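Local coordinates for PTS system, nitrogen regulatory IIA protein (Neisseria meningitidis, PDB 2A0J) that probably takes part in phosphotransfer within the PTS system and in nitrogen regulation, as an EIIA protein of the fructose type that may also activate protein kinases, at residues M17-S21 with K22-F26; M134-S138 with A139-R143. One frame throughout, in Å; residues are numbered along the deposited sequence.

Both contacts are local turns in which a serine caps the start of a helix, and each carries an apolar patch between the loop and the first turn that follows. Contact 1 leads from an outermost strand of the sheet, 13-17, into helix 22-33 and is partly buried, because Met17 and Leu25 reach down to strand 77-83. Contact 2 joins helix 127-135 to the last helix, 139-146, and lies at the surface. Both serine hydroxyls accept a backbone N-H of the first turn; Ser138 is in addition bound by the Glu141 carboxylate, whereas in 17-26 the side-chain contacts beside the cap are mostly aliphatic. The two lie about 20 Å apart between centres and do not touch; Leu15 of strand 13-17 nevertheless packs on Val142.

Contact 1 (M17-S21 with K22-F26); sequences MEVGS and KKRLF
With chi1 at 63°, Ser21 OG sits between its own backbone N and carbonyl carbon, from where it reaches over the open start of helix 22-33 and accepts from Arg24 N at 3.1 Å. Val19 turns CG2 anti to its backbone N (CG1 takes chi1 53°), and that methyl is pressed against the first helical turn, 3.5 Å from Arg24 CB and 3.5 Å from Leu25 N. The aliphatic part of Arg24 continues the contact: a bend at chi2 keeps CD 3.8 Å from the same Val19 CG2, and beyond it the guanidinium leads away. Just below the cap the helical bonding starts: Leu25 N donates to Ser21 O at 2.9 Å, nearly straight at 165°. On the buried side Leu25 CD1 meets Met17 SD at 3.9 Å, the two side chains crossing at a slant, and both rest on Ile81 of strand 77-83. Lys22 points the other way, its extended chain carrying NZ to a salt bridge with Glu52 and a hydrogen bond to Phe89 O. The whole is a serine N-cap with an apolar patch beside it, at the turn where edge strand 13-17 of the mixed sheet gives way to helix 22-33.

Contact 2 (M134-S138 with A139-R143); sequences MTVSS and AEEVR
Glu141 folds back over the start of its own helix and takes two bonds from Ser138 on one oxygen. Its CG stands anti to the carbonyl carbon, beside the backbone N (chi1 -69°), and the chain runs extended beyond, which brings OE1 back to the serine. Ser138 N donates to Glu141 OE1 at 2.6 Å, almost straight at 171° and nearly in line with the C-O bond. Ser138 OG gives its proton to the same OE1 at 2.9 Å, approaching from the anti side and 33° out of the carboxylate plane. In return Ser138 OG accepts from Glu141 N at 3.2 Å, so serine and glutamate each take the other's backbone N-H. This is a capping box, and it opens helix 139-146, the last of the chain. The negative carboxylate lies at the N-terminal end of that helix, where the dipole would probably stabilise its charge. Behind the cap the first helical bond is weak, Val142 N lying 3.4 Å from Ser138 O. Val136 closes the inner side: its CB lies 3.7 Å from Glu141 CB, the two side chains running past each other in opposite directions. The CG2 methyl of Val136 meets Val142 CG2 at 3.8 Å, the side chains crossing at about a right angle. Val142 rests further on Leu15 of strand 13-17, while Val136 O accepts a hydrogen bond from Arg82 NH2.

Contact 1 (M17-S21 with K22-F26)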
loop_
_atom_site.group_PDB
_atom_site.type_symbol
_atom_site.label_atom_id
_atom_site.label_comp_id
_atom_site.label_asym_id
_atom_site.label_seq_id
_atom_site.Cartn_x
_atom_site.Cartn_y
_atom_site.Cartn_z
ATOM N N MET A 17 -8.916 9.354 3.683
ATOM C CA MET A 17 -8.001 10.371 3.172
ATOM C C MET A 17 -8.528 11.150 1.965
ATOM O O MET A 17 -8.959 10.572 0.970
ATOM C CB MET A 17 -6.658 9.734 2.813
ATOM C CG MET A 17 -5.633 10.721 2.258
ATOM S SD MET A 17 -4.146 9.915 1.625
ATOM C CE MET A 17 -3.248 9.677 3.137
ATOM N N GLU A 18 -8.496 12.471 2.073
ATOM C CA GLU A 18 -8.939 13.343 1.000
ATOM C C GLU A 18 -7.715 13.623 0.136
ATOM O O GLU A 18 -6.856 14.434 0.492
ATOM C CB GLU A 18 -9.490 14.643 1.589
ATOM C CG GLU A 18 -9.877 15.689 0.561
ATOM C CD GLU A 18 -10.471 16.925 1.206
ATOM O OE1 GLU A 18 -11.565 16.813 1.802
ATOM O OE2 GLU A 18 -9.848 18.004 1.125
ATOM N N VAL A 19 -7.623 12.941 -0.996
ATOM C CA VAL A 19 -6.479 13.117 -1.878
ATOM C C VAL A 19 -6.917 13.286 -3.330
ATOM O O VAL A 19 -7.806 12.577 -3.808
ATOM C CB VAL A 19 -5.489 11.918 -1.730
ATOM C CG1 VAL A 19 -6.225 10.599 -1.922
ATOM C CG2 VAL A 19 -4.362 12.040 -2.726
ATOM N N GLY A 20 -6.283 14.232 -4.021
ATOM C CA GLY A 20 -6.625 14.509 -5.406
ATOM C C GLY A 20 -5.797 13.816 -6.475
ATOM O O GLY A 20 -6.333 13.415 -7.508
ATOM N N SER A 21 -4.497 13.671 -6.253
ATOM C CA SER A 21 -3.662 13.025 -7.253
ATOM C C SER A 21 -2.863 11.856 -6.701
ATOM O O SER A 21 -2.722 11.698 -5.484
ATOM C CB SER A 21 -2.707 14.036 -7.878
ATOM O OG SER A 21 -1.817 14.556 -6.906
ATOM N N LYS A 22 -2.350 11.045 -7.624
ATOM C CA LYS A 22 -1.539 9.872 -7.312
ATOM C C LYS A 22 -0.202 10.352 -6.745
ATOM O O LYS A 22 0.437 9.669 -5.948
ATOM C CB LYS A 22 -1.320 9.061 -8.591
ATOM C CG LYS A 22 -0.701 7.692 -8.397
ATOM C CD LYS A 22 -0.535 7.029 -9.751
ATOM C CE LYS A 22 -0.005 5.621 -9.635
ATOM N NZ LYS A 22 0.100 4.975 -10.976
ATOM N N LYS A 23 0.205 11.539 -7.175
ATOM C CA LYS A 23 1.440 12.164 -6.719
ATOM C C LYS A 23 1.234 12.531 -5.249
ATOM O O LYS A 23 2.108 12.312 -4.404
ATOM C CB LYS A 23 1.702 13.423 -7.552
ATOM C CG LYS A 23 2.795 14.344 -7.045
ATOM C CD LYS A 23 4.120 14.063 -7.729
ATOM C CE LYS A 23 5.161 15.108 -7.356
ATOM N NZ LYS A 23 4.746 16.480 -7.766
ATOM N N ARG A 24 0.053 13.069 -4.958
ATOM C CA ARG A 24 -0.313 13.484 -3.609
ATOM C C ARG A 24 -0.344 12.258 -2.703
ATOM O O ARG A 24 0.239 12.251 -1.619
ATOM C CB ARG A 24 -1.690 14.154 -3.640
ATOM C CG ARG A 24 -1.967 15.140 -2.514
ATOM C CD ARG A 24 -1.864 14.495 -1.144
ATOM N NE ARG A 24 -0.790 15.090 -0.352
ATOM C CZ ARG A 24 -0.817 16.321 0.147
ATOM N NH1 ARG A 24 -1.873 17.101 -0.056
ATOM N NH2 ARG A 24 0.217 16.779 0.841
ATOM N N LEU A 25 -1.032 11.221 -3.163
ATOM C CA LEU A 25 -1.151 9.975 -2.428
ATOM C C LEU A 25 0.241 9.421 -2.073
ATOM O O LEU A 25 0.476 8.951 -0.953
ATOM C CB LEU A 25 -1.926 8.972 -3.290
ATOM C CG LEU A 25 -2.331 7.603 -2.741
ATOM C CD1 LEU A 25 -3.236 7.762 -1.533
ATOM C CD2 LEU A 25 -3.050 6.827 -3.836
ATOM N N PHE A 26 1.167 9.481 -3.028
ATOM C CA PHE A 26 2.519 8.977 -2.796
ATOM C C PHE A 26 3.297 9.842 -1.804
ATOM O O PHE A 26 4.124 9.335 -1.045
ATOM C CB PHE A 26 3.291 8.860 -4.122
ATOM C CG PHE A 26 3.115 7.529 -4.817
ATOM C CD1 PHE A 26 1.871 7.125 -5.283
ATOM C CD2 PHE A 26 4.198 6.679 -5.003
ATOM C CE1 PHE A 26 1.708 5.893 -5.921
ATOM C CE2 PHE A 26 4.044 5.444 -5.640
ATOM C CZ PHE A 26 2.801 5.053 -6.098
#

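Contact 2 (M134-S138 with A139-R143)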
loop_
_atom_site.group_PDB
_atom_site.type_symbol
_atom_site.label_atom_id
_atom_site.label_comp_id
_atom_site.label_asym_id
_atom_site.label_seq_id
_atom_site.Cartn_x
_atom_site.Cartn_y
_atom_site.Cartn_z
ATOM N N MET A 134 -14.251 -1.632 1.793
ATOM C CA MET A 134 -14.864 -0.368 1.410
ATOM C C MET A 134 -15.952 0.102 2.381
ATOM O O MET A 134 -16.360 1.263 2.324
ATOM C CB MET A 134 -15.479 -0.458 0.002
ATOM C CG MET A 134 -14.479 -0.456 -1.143
ATOM S SD MET A 134 -13.388 0.979 -1.172
ATOM C CE MET A 134 -14.450 2.206 -1.838
ATOM N N THR A 135 -16.424 -0.777 3.267
ATOM C CA THR A 135 -17.488 -0.381 4.196
ATOM C C THR A 135 -17.173 -0.377 5.693
ATOM O O THR A 135 -17.727 0.438 6.430
ATOM C CB THR A 135 -18.775 -1.229 3.981
ATOM O OG1 THR A 135 -18.502 -2.614 4.238
ATOM C CG2 THR A 135 -19.283 -1.064 2.549
ATOM N N VAL A 136 -16.295 -1.270 6.142
ATOM C CA VAL A 136 -15.947 -1.341 7.560
ATOM C C VAL A 136 -15.614 0.035 8.133
ATOM O O VAL A 136 -14.991 0.862 7.471
ATOM C CB VAL A 136 -14.776 -2.321 7.803
ATOM C CG1 VAL A 136 -15.202 -3.719 7.396
ATOM C CG2 VAL A 136 -13.543 -1.888 7.020
ATOM N N SER A 137 -16.037 0.273 9.371
ATOM C CA SER A 137 -15.834 1.563 10.021
ATOM C C SER A 137 -14.509 1.765 10.757
ATOM O O SER A 137 -13.962 2.868 10.757
ATOM C CB SER A 137 -16.987 1.830 10.994
ATOM O OG SER A 137 -18.241 1.669 10.353
ATOM N N SER A 138 -13.997 0.711 11.382
ATOM C CA SER A 138 -12.750 0.820 12.134
ATOM C C SER A 138 -11.540 0.245 11.415
ATOM O O SER A 138 -11.671 -0.565 10.489
ATOM C CB SER A 138 -12.887 0.124 13.495
ATOM O OG SER A 138 -12.921 -1.286 13.350
ATOM N N ALA A 139 -10.363 0.672 11.867
ATOM C CA ALA A 139 -9.094 0.217 11.315
ATOM C C ALA A 139 -8.839 -1.215 11.775
ATOM O O ALA A 139 -8.190 -1.990 11.076
ATOM C CB ALA A 139 -7.964 1.132 11.778
ATOM N N GLU A 140 -9.352 -1.557 12.956
ATOM C CA GLU A 140 -9.193 -2.905 13.495
ATOM C C GLU A 140 -9.855 -3.910 12.549
ATOM O O GLU A 140 -9.322 -4.992 12.312
ATOM C CB GLU A 140 -9.801 -3.021 14.906
ATOM C CG GLU A 140 -10.698 -1.860 15.350
ATOM C CD GLU A 140 -9.928 -0.640 15.854
ATOM O OE1 GLU A 140 -10.074 0.438 15.242
ATOM O OE2 GLU A 140 -9.186 -0.759 16.866
ATOM N N GLU A 141 -11.019 -3.551 12.010
ATOM C CA GLU A 141 -11.715 -4.416 11.060
ATOM C C GLU A 141 -10.837 -4.571 9.814
ATOM O O GLU A 141 -10.732 -5.663 9.245
ATOM C CB GLU A 141 -13.068 -3.810 10.668
ATOM C CG GLU A 141 -14.097 -3.803 11.788
ATOM C CD GLU A 141 -15.268 -2.877 11.505
ATOM O OE1 GLU A 141 -15.048 -1.650 11.430
ATOM O OE2 GLU A 141 -16.407 -3.373 11.360
ATOM N N VAL A 142 -10.210 -3.475 9.387
ATOM C CA VAL A 142 -9.329 -3.529 8.224
ATOM C C VAL A 142 -8.208 -4.545 8.449
ATOM O O VAL A 142 -7.919 -5.362 7.574
ATOM C CB VAL A 142 -8.706 -2.154 7.927
ATOM C CG1 VAL A 142 -7.638 -2.279 6.856
ATOM C CG2 VAL A 142 -9.793 -1.192 7.476
ATOM N N ARG A 143 -7.584 -4.493 9.625
ATOM C CA ARG A 143 -6.507 -5.422 9.950
ATOM C C ARG A 143 -7.013 -6.855 9.975
ATOM O O ARG A 143 -6.383 -7.751 9.419
ATOM C CB ARG A 143 -5.886 -5.095 11.315
ATOM C CG ARG A 143 -4.975 -3.883 11.330
ATOM C CD ARG A 143 -4.288 -3.705 12.682
ATOM N NE ARG A 143 -3.298 -4.742 12.974
ATOM C CZ ARG A 143 -3.560 -5.879 13.605
ATOM N NH1 ARG A 143 -4.788 -6.142 14.026
ATOM N NH2 ARG A 143 -2.586 -6.754 13.814
#